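PDB 2WW2: alpha-1,2-mannosidase from Bacteroides thetaiotaomicron, which hydrolyses alpha-mannosides with inversion of anomeric configuration, as a calcium-dependent mannosidase of glycoside hydrolase family 92. Local coordinates for residues M91-R96 against A212-A217; V145-Y150 against A217-D222; R62-T67 against I82-G87. All blocks are in the same frame, centred on the assembly; numbering follows the deposited sequence.

Contact 1 (M91-R96 against A212-A217); sequences MSHKER and ADYTCA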
# COMPACT_ATOMS: atom_id res chain seq x y z
N MET A 91 -21.66 -36.46 25.21
CA MET A 91 -20.93 -36.03 26.41
C MET A 91 -19.78 -35.08 26.10
O MET A 91 -19.72 -33.99 26.66
CB MET A 91 -20.37 -37.24 27.20
CG MET A 91 -21.44 -38.25 27.63
SD MET A 91 -22.75 -37.45 28.58
CE MET A 91 -21.87 -36.99 30.06
N SER A 92 -18.86 -35.51 25.25
CA SER A 92 -17.64 -34.75 24.98
C SER A 92 -17.92 -33.43 24.26
O SER A 92 -18.80 -33.36 23.39
CB SER A 92 -16.66 -35.58 24.15
OG SER A 92 -15.53 -34.79 23.78
N HIS A 93 -17.18 -32.39 24.62
CA HIS A 93 -17.29 -31.12 23.90
C HIS A 93 -17.07 -31.30 22.38
O HIS A 93 -17.58 -30.51 21.59
CB HIS A 93 -16.30 -30.10 24.47
CG HIS A 93 -14.87 -30.34 24.06
ND1 HIS A 93 -14.05 -31.24 24.71
CD2 HIS A 93 -14.13 -29.82 23.05
CE1 HIS A 93 -12.85 -31.23 24.15
NE2 HIS A 93 -12.88 -30.38 23.13
N LYS A 94 -16.32 -32.33 21.99
CA LYS A 94 -16.04 -32.59 20.57
C LYS A 94 -17.27 -33.02 19.83
O LYS A 94 -17.33 -32.89 18.62
CB LYS A 94 -14.98 -33.69 20.43
CG LYS A 94 -13.66 -33.38 21.12
CD LYS A 94 -12.64 -32.86 20.12
CE LYS A 94 -11.23 -32.88 20.72
NZ LYS A 94 -10.26 -32.17 19.82
N GLU A 95 -18.26 -33.55 20.56
CA GLU A 95 -19.47 -34.10 19.97
C GLU A 95 -20.77 -33.33 20.28
O GLU A 95 -21.79 -33.61 19.66
CB GLU A 95 -19.67 -35.55 20.41
CG GLU A 95 -18.65 -36.50 19.85
CD GLU A 95 -19.10 -37.92 20.00
OE1 GLU A 95 -19.02 -38.44 21.13
OE2 GLU A 95 -19.55 -38.51 18.99
N ARG A 96 -20.73 -32.41 21.25
CA ARG A 96 -21.90 -31.61 21.59
C ARG A 96 -21.93 -30.43 20.66
O ARG A 96 -21.30 -29.40 20.93
CB ARG A 96 -21.86 -31.04 23.03
CG ARG A 96 -22.01 -32.04 24.12
CD ARG A 96 -22.18 -31.37 25.50
NE ARG A 96 -21.38 -30.16 25.68
CZ ARG A 96 -20.19 -30.11 26.27
NH1 ARG A 96 -19.61 -31.22 26.76
NH2 ARG A 96 -19.57 -28.94 26.38
N ALA A 212 -11.13 -37.23 36.83
CA ALA A 212 -10.16 -37.59 35.80
C ALA A 212 -9.62 -36.31 35.21
O ALA A 212 -9.97 -35.22 35.65
CB ALA A 212 -10.82 -38.42 34.71
N ASP A 213 -8.76 -36.45 34.21
CA ASP A 213 -8.30 -35.28 33.47
C ASP A 213 -9.50 -34.46 32.97
O ASP A 213 -9.61 -33.26 33.24
CB ASP A 213 -7.43 -35.74 32.29
CG ASP A 213 -7.04 -34.59 31.36
OD1 ASP A 213 -6.67 -33.49 31.84
OD2 ASP A 213 -7.08 -34.82 30.13
N TYR A 214 -10.39 -35.13 32.24
CA TYR A 214 -11.58 -34.50 31.65
C TYR A 214 -12.79 -35.24 32.21
O TYR A 214 -12.85 -36.47 32.13
CB TYR A 214 -11.53 -34.65 30.12
CG TYR A 214 -12.71 -34.04 29.37
CD1 TYR A 214 -13.31 -32.85 29.78
CD2 TYR A 214 -13.20 -34.65 28.22
CE1 TYR A 214 -14.40 -32.29 29.06
CE2 TYR A 214 -14.26 -34.11 27.50
CZ TYR A 214 -14.85 -32.93 27.92
OH TYR A 214 -15.91 -32.43 27.18
N THR A 215 -13.76 -34.51 32.77
CA THR A 215 -14.99 -35.14 33.27
C THR A 215 -16.23 -34.38 32.82
O THR A 215 -16.21 -33.15 32.70
CB THR A 215 -15.03 -35.22 34.82
OG1 THR A 215 -14.99 -33.90 35.40
CG2 THR A 215 -13.86 -36.04 35.37
N CYS A 216 -17.30 -35.14 32.58
CA CYS A 216 -18.63 -34.61 32.33
C CYS A 216 -19.65 -35.45 33.09
O CYS A 216 -19.36 -36.57 33.56
CB CYS A 216 -18.96 -34.63 30.83
SG CYS A 216 -17.78 -33.68 29.76
N ALA A 217 -20.87 -34.94 33.21
CA ALA A 217 -21.94 -35.70 33.83
C ALA A 217 -23.19 -35.36 33.07
O ALA A 217 -23.30 -34.26 32.51
CB ALA A 217 -22.11 -35.31 35.29
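The phenol oxygen of Tyr214 is a polar meeting point of the 91-96 loop and the 212-217 segment. Backbone N of His93 donates to Tyr214 OH over 2.9 Å, with an N-H...O angle of 159°. His93 ND1 reaches the same Tyr214 OH at 3.3 Å, a bond too long to count as more than weak, and the hydroxyl lies at the edge of the imidazole, near its plane. The two rings form an offset edge-to-face pair, the His93 edge turned to the Tyr214 face, with centroids 5.6 Å apart and planes at 76°. His93 can serve Tyr214 OH through both N and ND1 because its chi1 of 75° sets CG between its own N and carbonyl carbon, folding the imidazole back beside its amide. At the Tyr214 edge, Ser92 OG lies 4.0 Å from Tyr214 CE2. Further along, Met91 bends at chi2 and chi3, which carries CE to 3.8 Å from Cys216 CB and also against the backbone of Ala217.

A second shell fixes these groups. Arg96 NH1 donates to Met91 O at 2.8 Å, the oxygen lying close to the guanidinium plane, and the same NH1 forms a salt bridge with Asp148. That carboxylate also bonds Tyr214 OH, so Asp148 OD2 ties arginine and phenol together; the nearby guanidinium would probably favour the charged form of the Asp148 carboxylate. The loop itself is shaped by Ser92: its OG accepts from Lys94 N at 3.1 Å, while Ser92 O takes both Glu95 N and Arg96 N. The arrangement is thus a compact loop built on an ST turn, packed against the residues that lead into strand 216-221 in the beta-rich N-terminal domain of family 92.

Contact 2 (V145-Y150 against A217-D222); sequences VVVDAY and AYLKFD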
# COMPACT_ATOMS: atom_id res chain seq x y z
N VAL A 145 -29.40 -32.53 30.49
CA VAL A 145 -28.44 -31.46 30.67
C VAL A 145 -27.09 -32.13 30.87
O VAL A 145 -26.99 -33.09 31.65
CB VAL A 145 -28.79 -30.60 31.91
CG1 VAL A 145 -27.67 -29.58 32.20
CG2 VAL A 145 -30.17 -29.93 31.73
N VAL A 146 -26.07 -31.65 30.17
CA VAL A 146 -24.71 -32.12 30.36
C VAL A 146 -23.92 -31.04 31.08
O VAL A 146 -23.98 -29.86 30.70
CB VAL A 146 -24.00 -32.44 29.03
CG1 VAL A 146 -22.49 -32.71 29.26
CG2 VAL A 146 -24.68 -33.63 28.34
N VAL A 147 -23.17 -31.47 32.09
CA VAL A 147 -22.26 -30.61 32.81
C VAL A 147 -20.84 -31.03 32.42
O VAL A 147 -20.50 -32.21 32.46
CB VAL A 147 -22.46 -30.71 34.32
CG1 VAL A 147 -21.43 -29.89 35.05
CG2 VAL A 147 -23.88 -30.25 34.74
N ASP A 148 -20.03 -30.06 32.01
CA ASP A 148 -18.70 -30.32 31.48
C ASP A 148 -17.76 -29.57 32.39
O ASP A 148 -17.80 -28.34 32.46
CB ASP A 148 -18.65 -29.84 30.02
CG ASP A 148 -17.27 -30.02 29.37
OD1 ASP A 148 -16.25 -29.89 30.08
OD2 ASP A 148 -17.23 -30.30 28.15
N ALA A 149 -16.92 -30.31 33.13
CA ALA A 149 -16.04 -29.69 34.12
C ALA A 149 -14.64 -29.43 33.56
O ALA A 149 -13.72 -29.11 34.31
CB ALA A 149 -15.99 -30.56 35.42
N TYR A 150 -14.52 -29.57 32.24
CA TYR A 150 -13.31 -29.24 31.47
C TYR A 150 -12.19 -30.23 31.74
O TYR A 150 -12.36 -31.18 32.52
CB TYR A 150 -12.84 -27.82 31.80
CG TYR A 150 -12.76 -26.88 30.61
CD1 TYR A 150 -11.53 -26.47 30.11
CD2 TYR A 150 -13.91 -26.41 30.00
CE1 TYR A 150 -11.45 -25.58 29.03
CE2 TYR A 150 -13.85 -25.53 28.90
CZ TYR A 150 -12.60 -25.12 28.45
OH TYR A 150 -12.49 -24.23 27.40
N ALA A 217 -20.87 -34.94 33.21
CA ALA A 217 -21.94 -35.70 33.83
C ALA A 217 -23.19 -35.36 33.07
O ALA A 217 -23.30 -34.26 32.51
CB ALA A 217 -22.11 -35.31 35.29
N TYR A 218 -24.12 -36.30 33.03
CA TYR A 218 -25.42 -35.99 32.43
C TYR A 218 -26.53 -36.27 33.42
O TYR A 218 -26.41 -37.12 34.29
CB TYR A 218 -25.64 -36.77 31.12
CG TYR A 218 -26.14 -38.19 31.31
CD1 TYR A 218 -27.51 -38.45 31.49
CD2 TYR A 218 -25.26 -39.26 31.31
CE1 TYR A 218 -27.97 -39.74 31.65
CE2 TYR A 218 -25.72 -40.56 31.48
CZ TYR A 218 -27.08 -40.78 31.64
OH TYR A 218 -27.55 -42.06 31.81
N LEU A 219 -27.62 -35.53 33.24
CA LEU A 219 -28.84 -35.69 33.99
C LEU A 219 -29.94 -35.75 32.95
O LEU A 219 -29.91 -34.99 31.99
CB LEU A 219 -29.06 -34.48 34.88
CG LEU A 219 -27.96 -34.31 35.93
CD1 LEU A 219 -26.93 -33.29 35.44
CD2 LEU A 219 -28.57 -33.88 37.23
N LYS A 220 -30.88 -36.68 33.14
CA LYS A 220 -32.02 -36.81 32.24
C LYS A 220 -33.30 -36.45 33.00
O LYS A 220 -33.47 -36.83 34.16
CB LYS A 220 -32.10 -38.26 31.74
CG LYS A 220 -33.15 -38.51 30.66
CD LYS A 220 -33.08 -39.98 30.24
CE LYS A 220 -33.70 -40.23 28.88
NZ LYS A 220 -35.18 -40.03 28.92
N PHE A 221 -34.20 -35.71 32.34
CA PHE A 221 -35.41 -35.22 33.01
C PHE A 221 -36.70 -35.71 32.36
O PHE A 221 -36.68 -36.35 31.31
CB PHE A 221 -35.41 -33.68 33.08
CG PHE A 221 -34.22 -33.13 33.80
CD1 PHE A 221 -34.23 -33.00 35.19
CD2 PHE A 221 -33.06 -32.81 33.11
CE1 PHE A 221 -33.11 -32.51 35.86
CE2 PHE A 221 -31.94 -32.34 33.76
CZ PHE A 221 -31.96 -32.18 35.13
N ASP A 222 -37.82 -35.41 33.01
CA ASP A 222 -39.13 -35.70 32.45
C ASP A 222 -40.03 -34.53 32.77
O ASP A 222 -41.10 -34.70 33.37
CB ASP A 222 -39.69 -36.99 33.04
CG ASP A 222 -40.89 -37.48 32.29
OD1 ASP A 222 -41.10 -37.04 31.14
OD2 ASP A 222 -41.64 -38.32 32.84
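Val145 packs diagonally against Phe221, two residues beyond its pairing partner Leu219. Val145 CB lies 4.0 Å from Phe221 CE2. From there the branches part: Val145 CG2, anti to the carbonyl carbon, closes to 3.6 Å from that same Phe221 CE2, while Val145 CG1 packs on Ile82 of strand 80-86. The phenyl ring is met obliquely, and it also meets the ring of Phe188.

The backbones that carry these side chains form an antiparallel ladder, with the short strand axes 4.7 Å apart at closest approach and 163° between their directions. Val145 and Leu219 form a hydrogen-bonded pair, as do Val147 and Ala217; Val147 N to Ala217 O is 2.8 Å, at an N-H...O angle of 168°. The ladder belongs to the beta-rich N-terminal domain of the family, where strand 143-148 is flanked by strands 80-86 and 216-221.

Val146 and Tyr218 make the non-hydrogen-bonded pair between, on the opposite face from Val145, Val147, Ala217 and Leu219. Here Val146 CG2 comes within 4.3 Å of Tyr218 CB, while Tyr218 OH is hydrogen-bonded to His205 ND1. Across the other face, Val147 CG2 lies 4.4 Å from Leu219 CD1.

Contact 3 (R62-T67 against I82-G87); sequences RGFRQT and IMPLAG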
# COMPACT_ATOMS: atom_id res chain seq x y z
N ARG A 62 -21.92 -25.57 21.67
CA ARG A 62 -21.42 -26.70 22.48
C ARG A 62 -21.76 -26.59 23.97
O ARG A 62 -21.78 -27.61 24.68
CB ARG A 62 -19.89 -26.82 22.41
CG ARG A 62 -19.34 -26.88 21.01
CD ARG A 62 -17.86 -27.20 21.04
NE ARG A 62 -17.27 -26.87 19.76
CZ ARG A 62 -16.62 -27.73 18.99
NH1 ARG A 62 -16.46 -28.99 19.37
NH2 ARG A 62 -16.12 -27.31 17.84
N GLY A 63 -21.96 -25.38 24.46
CA GLY A 63 -22.27 -25.22 25.88
C GLY A 63 -22.45 -23.78 26.31
O GLY A 63 -22.29 -22.86 25.50
N PHE A 64 -22.77 -23.60 27.59
CA PHE A 64 -22.83 -22.29 28.20
C PHE A 64 -21.81 -22.28 29.32
O PHE A 64 -21.95 -23.01 30.28
CB PHE A 64 -24.24 -21.97 28.68
CG PHE A 64 -25.23 -21.98 27.56
CD1 PHE A 64 -25.50 -20.82 26.84
CD2 PHE A 64 -25.86 -23.17 27.19
CE1 PHE A 64 -26.40 -20.85 25.77
CE2 PHE A 64 -26.75 -23.21 26.14
CZ PHE A 64 -27.04 -22.04 25.42
N ARG A 65 -20.79 -21.45 29.15
CA ARG A 65 -19.61 -21.49 30.01
C ARG A 65 -19.70 -20.47 31.12
O ARG A 65 -20.09 -19.32 30.89
CB ARG A 65 -18.37 -21.13 29.18
CG ARG A 65 -17.91 -22.22 28.21
CD ARG A 65 -16.75 -23.03 28.81
NE ARG A 65 -15.52 -22.25 28.87
CZ ARG A 65 -14.77 -21.93 27.82
NH1 ARG A 65 -15.12 -22.30 26.58
NH2 ARG A 65 -13.66 -21.22 28.00
N GLN A 66 -19.29 -20.88 32.33
CA GLN A 66 -18.86 -19.94 33.33
C GLN A 66 -17.43 -19.62 32.93
O GLN A 66 -16.57 -20.53 32.88
CB GLN A 66 -18.86 -20.56 34.73
CG GLN A 66 -18.19 -19.61 35.75
CD GLN A 66 -17.95 -20.27 37.10
OE1 GLN A 66 -16.91 -20.91 37.32
NE2 GLN A 66 -18.88 -20.10 38.00
N THR A 67 -17.16 -18.36 32.62
CA THR A 67 -15.85 -17.98 32.08
C THR A 67 -15.25 -16.80 32.82
O THR A 67 -15.97 -16.01 33.43
CB THR A 67 -15.94 -17.66 30.54
OG1 THR A 67 -14.63 -17.38 30.02
CG2 THR A 67 -16.83 -16.43 30.30
N ILE A 82 -22.50 -25.79 31.02
CA ILE A 82 -23.75 -26.48 31.18
C ILE A 82 -24.39 -26.47 29.79
O ILE A 82 -24.36 -25.45 29.12
CB ILE A 82 -24.66 -25.71 32.16
CG1 ILE A 82 -24.14 -25.84 33.60
CG2 ILE A 82 -26.09 -26.18 32.07
CD1 ILE A 82 -24.77 -24.82 34.56
N MET A 83 -24.94 -27.60 29.34
CA MET A 83 -25.52 -27.68 28.01
C MET A 83 -26.79 -28.52 28.02
O MET A 83 -26.75 -29.73 28.19
CB MET A 83 -24.51 -28.29 27.01
CG MET A 83 -25.02 -28.30 25.58
SD MET A 83 -25.46 -26.63 25.00
CE MET A 83 -25.82 -27.01 23.29
N PRO A 84 -27.94 -27.87 27.85
CA PRO A 84 -29.15 -28.67 27.71
C PRO A 84 -29.19 -29.31 26.31
O PRO A 84 -28.70 -28.72 25.35
CB PRO A 84 -30.28 -27.65 27.91
CG PRO A 84 -29.68 -26.33 27.56
CD PRO A 84 -28.20 -26.42 27.84
N LEU A 85 -29.76 -30.51 26.20
CA LEU A 85 -29.82 -31.22 24.93
C LEU A 85 -31.18 -31.89 24.78
O LEU A 85 -31.75 -32.38 25.75
CB LEU A 85 -28.75 -32.32 24.86
CG LEU A 85 -27.26 -31.92 24.82
CD1 LEU A 85 -26.42 -33.19 24.93
CD2 LEU A 85 -26.90 -31.13 23.52
N ALA A 86 -31.70 -31.92 23.55
CA ALA A 86 -32.91 -32.65 23.28
C ALA A 86 -32.54 -33.80 22.36
O ALA A 86 -31.72 -33.63 21.44
CB ALA A 86 -33.94 -31.75 22.60
N GLY A 87 -33.14 -34.96 22.60
CA GLY A 87 -32.96 -36.09 21.71
C GLY A 87 -31.78 -36.95 22.07
O GLY A 87 -31.85 -37.75 22.99
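Strand 60-67, which carries a classic beta bulge against strand 40-44 (Arg62 and Gly63 both face Gln44), pairs antiparallel with strand 80-86 on its other side, in the N-terminal domain of this family 92 enzyme. Next to the bulge residues, Phe64 and Ile82 form a hydrogen-bonded pair. Phe64 N donates to Ile82 O at 2.9 Å, with the donor tilted 30° from the carbonyl plane, and Ile82 N returns a bond of the same length, 2.9 Å, to Phe64 O. The angle of 162° between the short strand axes is close to antiparallel.

Met83 lies against Gly63. With CG anti to the backbone N (chi1 -176°) and a bend at chi2, the chain passes along the Arg62-Gly63 backbone: Met83 CG sits 3.4 Å from Arg62 O, and Met83 SD lies 3.6 Å from Gly63 CA. Met83 SD also makes an oblique Met-aromatic contact, 4.9 Å from the centroid of the Phe64 ring. The Phe64 ring packs on Tyr112, Val114 and Phe116 of strand 111-116 and on Leu124 of strand 121-126. The side chains of Pro84 and Phe64 cross at about a right angle, with Pro84 CD 3.9 Å from Phe64 CE2, while Ile82 O lies at the ring edge, 3.3 Å from Phe64 CD2.

How the contacts relate
All three contacts lie in the N-terminal domain of family 92 and on the same side of the chain's centre, their own centres about 9 to 11 Å apart. Contact 3 closes first along the chain; contacts 1 and 2 follow with alternating segments and share Ala217 on strand 216-221. Strands 60-67, 80-86, 143-148 and 216-221 lie side by side in that order, so contacts 3 and 2 are successive ladders, joined by a bond of 2.8 Å from Met83 N to Val146 O. Contact 1 sets a loop beside them: Arg96 NE bonds Arg62 O, at 2.8 Å. Sequence-distant pieces are thereby knit into one continuous patch of the domain.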